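Local coordinates for metallophosphoesterase (Clostridium thermocellum, PDB 4J6O), which probably removes 2',3' phosphates from RNA ends as the manganese-binding, calcineurin-like phosphatase domain of the bacterial Pnkp-Hen1 RNA repair system, at residues D15-I20 / G231-Y236; L203-H208 / I221-G226. One frame throughout, in Å; residues are numbered along the deposited sequence.

Contact 1. Residues D15-I20 / G231-Y236; sequences DIIGDI and GKLTAY. With MN (manganese (II) ion), chain J.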
ATOM      1  N   ASP A  15       5.335   8.068   8.364  1.00 25.28           N
ATOM      2  CA  ASP A  15       6.212   6.999   7.909  1.00 21.51           C
ATOM      3  C   ASP A  15       5.414   6.225   6.906  1.00 17.78           C
ATOM      4  O   ASP A  15       4.321   5.727   7.221  1.00 20.03           O
ATOM      5  CB  ASP A  15       6.642   6.155   9.096  1.00 23.60           C
ATOM      6  CG  ASP A  15       7.472   6.967  10.073  1.00 25.89           C
ATOM      7  OD1 ASP A  15       8.441   7.600   9.635  1.00 24.45           O
ATOM      8  OD2 ASP A  15       7.124   6.978  11.260  1.00 27.35           O
ATOM      9  N   ILE A  16       5.913   6.250   5.681  1.00 17.88           N
ATOM     10  CA  ILE A  16       5.137   5.782   4.514  1.00 18.37           C
ATOM     11  C   ILE A  16       5.666   4.415   4.107  1.00 16.17           C
ATOM     12  O   ILE A  16       6.873   4.257   3.917  1.00 17.91           O
ATOM     13  CB  ILE A  16       5.279   6.772   3.339  1.00 17.00           C
ATOM     14  CG1 ILE A  16       4.910   8.196   3.784  1.00 24.41           C
ATOM     15  CG2 ILE A  16       4.378   6.318   2.161  1.00 16.92           C
ATOM     16  CD1 ILE A  16       5.242   9.238   2.760  1.00 23.10           C
ATOM     17  N   ILE A  17       4.792   3.398   4.058  1.00 16.70           N
ATOM     18  CA  ILE A  17       5.294   1.999   3.985  1.00 16.20           C
ATOM     19  C   ILE A  17       4.766   1.372   2.674  1.00 17.47           C
ATOM     20  O   ILE A  17       3.576   1.497   2.342  1.00 17.52           O
ATOM     21  CB  ILE A  17       4.814   1.184   5.190  1.00 16.35           C
ATOM     22  CG1 ILE A  17       5.519   1.723   6.463  1.00 19.77           C
ATOM     23  CG2 ILE A  17       5.208  -0.290   5.058  1.00 18.87           C
ATOM     24  CD1 ILE A  17       5.111   1.097   7.748  1.00 23.29           C
ATOM     25  N   GLY A  18       5.654   0.675   1.960  1.00 17.49           N
ATOM     26  CA  GLY A  18       5.304   0.055   0.678  1.00 17.51           C
ATOM     27  C   GLY A  18       4.600  -1.287   0.841  1.00 15.15           C
ATOM     28  O   GLY A  18       4.108  -1.648   1.899  1.00 19.59           O
ATOM     29  N   ASP A  19       4.498  -2.015  -0.279  1.00 16.18           N
ATOM     30  CA  ASP A  19       3.656  -3.212  -0.303  1.00 13.20           C
ATOM     31  C   ASP A  19       4.087  -4.253   0.721  1.00 15.52           C
ATOM     32  O   ASP A  19       5.238  -4.718   0.725  1.00 18.49           O
ATOM     33  CB  ASP A  19       3.786  -3.877  -1.673  1.00 15.10           C
ATOM     34  CG  ASP A  19       3.490  -2.965  -2.816  1.00 19.80           C
ATOM     35  OD1 ASP A  19       3.946  -1.787  -2.912  1.00 18.52           O
ATOM     36  OD2 ASP A  19       2.805  -3.497  -3.760  1.00 18.67           O
ATOM     37  N   ILE A  20       3.113  -4.671   1.509  1.00 16.17           N
ATOM     38  CA  ILE A  20       3.337  -5.622   2.561  1.00 15.37           C
ATOM     39  C   ILE A  20       3.062  -7.068   2.160  1.00 16.15           C
ATOM     40  O   ILE A  20       3.836  -7.949   2.540  1.00 18.54           O
ATOM     41  CB  ILE A  20       2.517  -5.219   3.792  1.00 17.37           C
ATOM     42  CG1 ILE A  20       3.005  -3.826   4.298  1.00 19.46           C
ATOM     43  CG2 ILE A  20       2.603  -6.276   4.880  1.00 18.00           C
ATOM     44  CD1 ILE A  20       1.958  -3.104   5.202  1.00 21.61           C
ATOM     45  N   GLY A 231      12.956  -9.426  -0.936  1.00 23.71           N
ATOM     46  CA  GLY A 231      13.646  -8.144  -0.938  1.00 24.11           C
ATOM     47  C   GLY A 231      13.616  -7.520   0.431  1.00 24.23           C
ATOM     48  O   GLY A 231      14.149  -8.093   1.398  1.00 26.58           O
ATOM     49  N   LYS A 232      12.969  -6.360   0.546  1.00 20.52           N
ATOM     50  CA  LYS A 232      12.899  -5.695   1.843  1.00 24.94           C
ATOM     51  C   LYS A 232      11.650  -4.850   1.892  1.00 21.83           C
ATOM     52  O   LYS A 232      11.078  -4.515   0.852  1.00 22.66           O
ATOM     53  CB  LYS A 232      14.115  -4.858   2.126  1.00 29.59           C
ATOM     54  CG  LYS A 232      14.433  -3.772   1.187  1.00 27.73           C
ATOM     55  CD  LYS A 232      15.991  -3.493   1.300  1.00 31.69           C
ATOM     56  CE  LYS A 232      16.442  -2.574   0.184  1.00 37.94           C
ATOM     57  NZ  LYS A 232      17.811  -2.079   0.552  1.00 45.43           N
ATOM     58  N   LEU A 233      11.231  -4.551   3.106  1.00 19.47           N
ATOM     59  CA  LEU A 233      10.077  -3.691   3.325  1.00 17.92           C
ATOM     60  C   LEU A 233      10.640  -2.329   3.716  1.00 21.05           C
ATOM     61  O   LEU A 233      11.458  -2.237   4.666  1.00 22.36           O
ATOM     62  CB  LEU A 233       9.213  -4.227   4.444  1.00 18.38           C
ATOM     63  CG  LEU A 233       7.889  -3.512   4.629  1.00 16.42           C
ATOM     64  CD1 LEU A 233       7.006  -3.748   3.381  1.00 18.82           C
ATOM     65  CD2 LEU A 233       7.134  -4.011   5.906  1.00 21.87           C
ATOM     66  N   THR A 234      10.224  -1.308   2.971  1.00 17.90           N
ATOM     67  CA  THR A 234      10.755   0.039   3.124  1.00 21.80           C
ATOM     68  C   THR A 234       9.726   1.008   3.706  1.00 21.45           C
ATOM     69  O   THR A 234       8.523   1.018   3.263  1.00 19.31           O
ATOM     70  CB  THR A 234      11.260   0.569   1.750  1.00 18.79           C
ATOM     71  OG1 THR A 234      12.385  -0.224   1.365  1.00 22.89           O
ATOM     72  CG2 THR A 234      11.648   2.038   1.856  1.00 24.65           C
ATOM     73  N   ALA A 235      10.201   1.878   4.606  1.00 18.37           N
ATOM     74  CA  ALA A 235       9.416   3.057   5.007  1.00 20.89           C
ATOM     75  C   ALA A 235      10.156   4.293   4.578  1.00 20.58           C
ATOM     76  O   ALA A 235      11.396   4.332   4.641  1.00 22.29           O
ATOM     77  CB  ALA A 235       9.228   3.129   6.552  1.00 19.78           C
ATOM     78  N   TYR A 236       9.412   5.311   4.177  1.00 18.22           N
ATOM     79  CA  TYR A 236       9.963   6.609   3.846  1.00 20.86           C
ATOM     80  C   TYR A 236       9.481   7.575   4.910  1.00 20.10           C
ATOM     81  O   TYR A 236       8.261   7.729   5.139  1.00 20.67           O
ATOM     82  CB  TYR A 236       9.476   7.024   2.426  1.00 22.33           C
ATOM     83  CG  TYR A 236      10.005   8.357   1.920  1.00 24.17           C
ATOM     84  CD1 TYR A 236       9.394   9.564   2.299  1.00 25.29           C
ATOM     85  CD2 TYR A 236      11.037   8.408   1.011  1.00 31.50           C
ATOM     86  CE1 TYR A 236       9.884  10.783   1.803  1.00 27.26           C
ATOM     87  CE2 TYR A 236      11.510   9.608   0.500  1.00 31.07           C
ATOM     88  CZ  TYR A 236      10.926  10.772   0.897  1.00 29.29           C
ATOM     89  OH  TYR A 236      11.397  11.934   0.345  1.00 33.97           O
TER
HETATM   90 MN    MN J 508       2.159  -5.190  -4.940  1.00 18.86          MN
HETATM   91  O   HOH W   1       4.409  -5.655  -5.165  1.00 20.73           O
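Leu233 sends one methyl past the end of the strand pairing and into the metal loop. Leu233 CD1 lies 3.3 Å from Asp19 O and also meets Ile20 CG1 at 4.1 Å. The side chain gets there because CG is anti to the backbone N (chi1 -172°), which carries it across to the loop at 18-20. Behind this, the two strands run antiparallel. Ile16 and Tyr236 form a hydrogen-bonded pair, with Ile16 N to Tyr236 O and Tyr236 N to Ile16 O both 2.8 Å. A third bond, Gly18 N to Thr234 O at 3.2 Å, holds the first residue after strand 15-17. Ile17 and Ala235 form the non-hydrogen-bonded pair, and Ile17 CG1 rests on Ala235 CB at 4.0 Å. On that face helix 24-33 covers Ile17 through Leu27 and Leu31. On the other face Ile16 and Tyr236 lie side by side, both packing on Val205. Asp19 turns away from Gly231-Tyr236 and binds manganese through OD2 at 2.2 Å. His21 and Asp65 bind the same ion. A central strand ending in an Asp-x-His metal loop is typical of the calcineurin-like phosphoesterase fold.

Contact 2. Residues L203-H208 / I221-G226; sequences LVVYGH and INIDTG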
ATOM      1  N   LEU A 203       5.781  16.119  -3.629  1.00 24.18           N
ATOM      2  CA  LEU A 203       6.548  14.894  -3.644  1.00 23.93           C
ATOM      3  C   LEU A 203       5.554  13.726  -3.687  1.00 24.28           C
ATOM      4  O   LEU A 203       4.643  13.683  -2.857  1.00 23.44           O
ATOM      5  CB  LEU A 203       7.323  14.822  -2.344  1.00 26.53           C
ATOM      6  CG  LEU A 203       7.971  13.484  -1.981  1.00 27.50           C
ATOM      7  CD1 LEU A 203       9.069  13.142  -2.960  1.00 34.00           C
ATOM      8  CD2 LEU A 203       8.546  13.565  -0.551  1.00 26.35           C
ATOM      9  N   VAL A 204       5.715  12.776  -4.626  1.00 22.99           N
ATOM     10  CA  VAL A 204       4.791  11.646  -4.682  1.00 21.16           C
ATOM     11  C   VAL A 204       5.523  10.422  -4.216  1.00 21.18           C
ATOM     12  O   VAL A 204       6.508  10.019  -4.826  1.00 19.96           O
ATOM     13  CB  VAL A 204       4.280  11.365  -6.135  1.00 24.76           C
ATOM     14  CG1 VAL A 204       3.232  10.260  -6.127  1.00 22.84           C
ATOM     15  CG2 VAL A 204       3.763  12.674  -6.765  1.00 23.23           C
ATOM     16  N   VAL A 205       5.032   9.826  -3.127  1.00 19.78           N
ATOM     17  CA  VAL A 205       5.622   8.567  -2.623  1.00 16.71           C
ATOM     18  C   VAL A 205       4.605   7.478  -2.978  1.00 17.53           C
ATOM     19  O   VAL A 205       3.419   7.586  -2.647  1.00 18.15           O
ATOM     20  CB  VAL A 205       5.828   8.660  -1.131  1.00 17.66           C
ATOM     21  CG1 VAL A 205       6.487   7.401  -0.596  1.00 19.95           C
ATOM     22  CG2 VAL A 205       6.684   9.900  -0.781  1.00 20.27           C
ATOM     23  N   TYR A 206       5.081   6.445  -3.659  1.00 16.80           N
ATOM     24  CA  TYR A 206       4.199   5.425  -4.196  1.00 15.03           C
ATOM     25  C   TYR A 206       4.888   4.081  -4.196  1.00 17.92           C
ATOM     26  O   TYR A 206       6.053   3.997  -3.776  1.00 17.72           O
ATOM     27  CB  TYR A 206       3.699   5.849  -5.621  1.00 15.69           C
ATOM     28  CG  TYR A 206       4.783   5.826  -6.686  1.00 19.96           C
ATOM     29  CD1 TYR A 206       5.765   6.820  -6.763  1.00 21.07           C
ATOM     30  CD2 TYR A 206       4.767   4.830  -7.641  1.00 20.58           C
ATOM     31  CE1 TYR A 206       6.747   6.765  -7.737  1.00 22.99           C
ATOM     32  CE2 TYR A 206       5.738   4.752  -8.628  1.00 23.48           C
ATOM     33  CZ  TYR A 206       6.735   5.725  -8.649  1.00 23.63           C
ATOM     34  OH  TYR A 206       7.687   5.675  -9.622  1.00 27.43           O
ATOM     35  N   GLY A 207       4.177   3.026  -4.615  1.00 17.69           N
ATOM     36  CA  GLY A 207       4.728   1.675  -4.535  1.00 18.35           C
ATOM     37  C   GLY A 207       4.175   0.845  -5.692  1.00 17.69           C
ATOM     38  O   GLY A 207       3.313  -0.032  -5.467  1.00 18.43           O
ATOM     39  N   HIS A 208       4.642   1.115  -6.909  1.00 22.28           N
ATOM     40  CA  HIS A 208       4.052   0.455  -8.056  1.00 20.70           C
ATOM     41  C   HIS A 208       4.768  -0.834  -8.379  1.00 21.05           C
ATOM     42  O   HIS A 208       4.633  -1.796  -7.643  1.00 22.45           O
ATOM     43  CB  HIS A 208       4.001   1.387  -9.291  1.00 22.04           C
ATOM     44  CG  HIS A 208       3.054   0.916 -10.353  1.00 26.28           C
ATOM     45  ND1 HIS A 208       2.163  -0.122 -10.181  1.00 28.52           N
ATOM     46  CD2 HIS A 208       2.839   1.407 -11.596  1.00 25.25           C
ATOM     47  CE1 HIS A 208       1.468  -0.289 -11.313  1.00 26.24           C
ATOM     48  NE2 HIS A 208       1.857   0.630 -12.168  1.00 29.05           N
ATOM     49  N   ILE A 221       9.073   8.997  -5.677  1.00 23.46           N
ATOM     50  CA  ILE A 221       9.905   7.855  -5.248  1.00 22.75           C
ATOM     51  C   ILE A 221       9.049   6.614  -5.081  1.00 20.86           C
ATOM     52  O   ILE A 221       8.012   6.645  -4.406  1.00 20.83           O
ATOM     53  CB  ILE A 221      10.659   8.168  -3.930  1.00 23.78           C
ATOM     54  CG1 ILE A 221      11.545   6.963  -3.510  1.00 24.72           C
ATOM     55  CG2 ILE A 221       9.746   8.618  -2.789  1.00 24.72           C
ATOM     56  CD1 ILE A 221      12.519   7.306  -2.393  1.00 31.74           C
ATOM     57  N   ASN A 222       9.484   5.533  -5.688  1.00 23.49           N
ATOM     58  CA  ASN A 222       8.766   4.276  -5.589  1.00 17.77           C
ATOM     59  C   ASN A 222       9.464   3.496  -4.477  1.00 19.53           C
ATOM     60  O   ASN A 222      10.674   3.210  -4.568  1.00 23.22           O
ATOM     61  CB  ASN A 222       8.913   3.535  -6.919  1.00 23.67           C
ATOM     62  CG  ASN A 222       8.249   2.146  -6.915  1.00 22.13           C
ATOM     63  OD1 ASN A 222       7.889   1.623  -5.871  1.00 22.61           O
ATOM     64  ND2 ASN A 222       8.124   1.537  -8.108  1.00 24.46           N
ATOM     65  N   ILE A 223       8.723   3.189  -3.432  1.00 17.78           N
ATOM     66  CA  ILE A 223       9.331   2.486  -2.290  1.00 18.26           C
ATOM     67  C   ILE A 223       8.901   1.010  -2.139  1.00 16.39           C
ATOM     68  O   ILE A 223       9.075   0.401  -1.078  1.00 18.68           O
ATOM     69  CB  ILE A 223       9.048   3.235  -0.959  1.00 16.68           C
ATOM     70  CG1 ILE A 223       7.561   3.273  -0.633  1.00 17.55           C
ATOM     71  CG2 ILE A 223       9.663   4.654  -0.990  1.00 23.18           C
ATOM     72  CD1 ILE A 223       7.308   3.773   0.841  1.00 18.99           C
ATOM     73  N   ASP A 224       8.345   0.425  -3.208  1.00 19.47           N
ATOM     74  CA  ASP A 224       8.100  -1.023  -3.165  1.00 15.72           C
ATOM     75  C   ASP A 224       9.363  -1.800  -3.486  1.00 21.09           C
ATOM     76  O   ASP A 224       9.671  -1.992  -4.668  1.00 21.29           O
ATOM     77  CB  ASP A 224       7.000  -1.402  -4.172  1.00 19.01           C
ATOM     78  CG  ASP A 224       6.675  -2.889  -4.146  1.00 21.69           C
ATOM     79  OD1 ASP A 224       7.259  -3.581  -3.304  1.00 18.59           O
ATOM     80  OD2 ASP A 224       5.806  -3.348  -4.951  1.00 19.70           O
ATOM     81  N   THR A 225      10.057  -2.244  -2.435  1.00 18.55           N
ATOM     82  CA  THR A 225      11.335  -2.944  -2.566  1.00 19.88           C
ATOM     83  C   THR A 225      11.119  -4.437  -2.459  1.00 20.90           C
ATOM     84  O   THR A 225      12.048  -5.177  -2.155  1.00 21.70           O
ATOM     85  CB  THR A 225      12.321  -2.403  -1.528  1.00 21.08           C
ATOM     86  OG1 THR A 225      11.662  -2.221  -0.259  1.00 21.54           O
ATOM     87  CG2 THR A 225      12.810  -1.042  -2.031  1.00 24.74           C
ATOM     88  N   GLY A 226       9.896  -4.884  -2.760  1.00 18.81           N
ATOM     89  CA  GLY A 226       9.591  -6.293  -2.960  1.00 21.63           C
ATOM     90  C   GLY A 226       9.848  -7.205  -1.778  1.00 18.85           C
ATOM     91  O   GLY A 226      10.402  -8.300  -1.908  1.00 21.41           O
TER
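The Tyr206 ring has Asn222 CB over one face, and Val204 O and His208 CB lie at its edge, in plane. Asn222 CB is 4.0 Å from the Tyr206 ring centroid but 3.5 Å from Tyr206 CZ, so the CH-pi contact is offset toward the rim. Tyr206 CG sits between its backbone N and carbonyl carbon (chi1 70°), which turns the ring across to Asn222. Ring and amide planes are 35° apart, and Trp194 meets the tyrosine ring edge-to-face. These residues belong to two parallel strands in one sheet of the calcineurin-like fold. Val205 pairs with Ile221 and Tyr206 with Asn222. Three backbone bonds join them: Ile221 N to Val204 O, Tyr206 N to Ile221 O and Ile223 N to Tyr206 O. On the sheet face away from Tyr206, Val205 CG2 lies 3.9 Å from Ile221 CG2. Ile223 CD1 reaches Val205 CG1 from beyond the strand end, and Ile16 of the other sheet packs on Val205 and Ile223. From the strand end, residues 222-226 make two successive Asx turns. Asn222 OD1 accepts from Asp224 N at 3.0 Å, while ND2 is held by Thr209 O. The amide is thus tied at both ends. Asn222 OD1 also lies 3.4 Å from Gly207 CA. Asp224 CB packs on the same Gly207 CA. In the second turn, Gly226 N reaches Asp224 OD1 at 3.0 Å from above the carboxylate plane.

Contacts 1 and 2 belong to two facing sheets, their centres about 8 Å apart. Along the chain, contact 2 is nested inside the loop closed by contact 1. Ile223 CD1 packs 3.1 Å from Ile16 O between the sheets. Thr225 OG1 makes probable hydrogen bonds with Lys232 O (2.6 Å) and Thr234 OG1 (2.7 Å), and these join the two contacts. Both contacts end at the metal centre. Asp19 OD1 lies 3.2 Å from Gly207 O, and the side chain of Asp224 is about 4 Å from the manganese. The side chains of Asp19 and His208 each lie about 3 Å from a bound citrate, which probably came from crystallisation and may mark the substrate pocket.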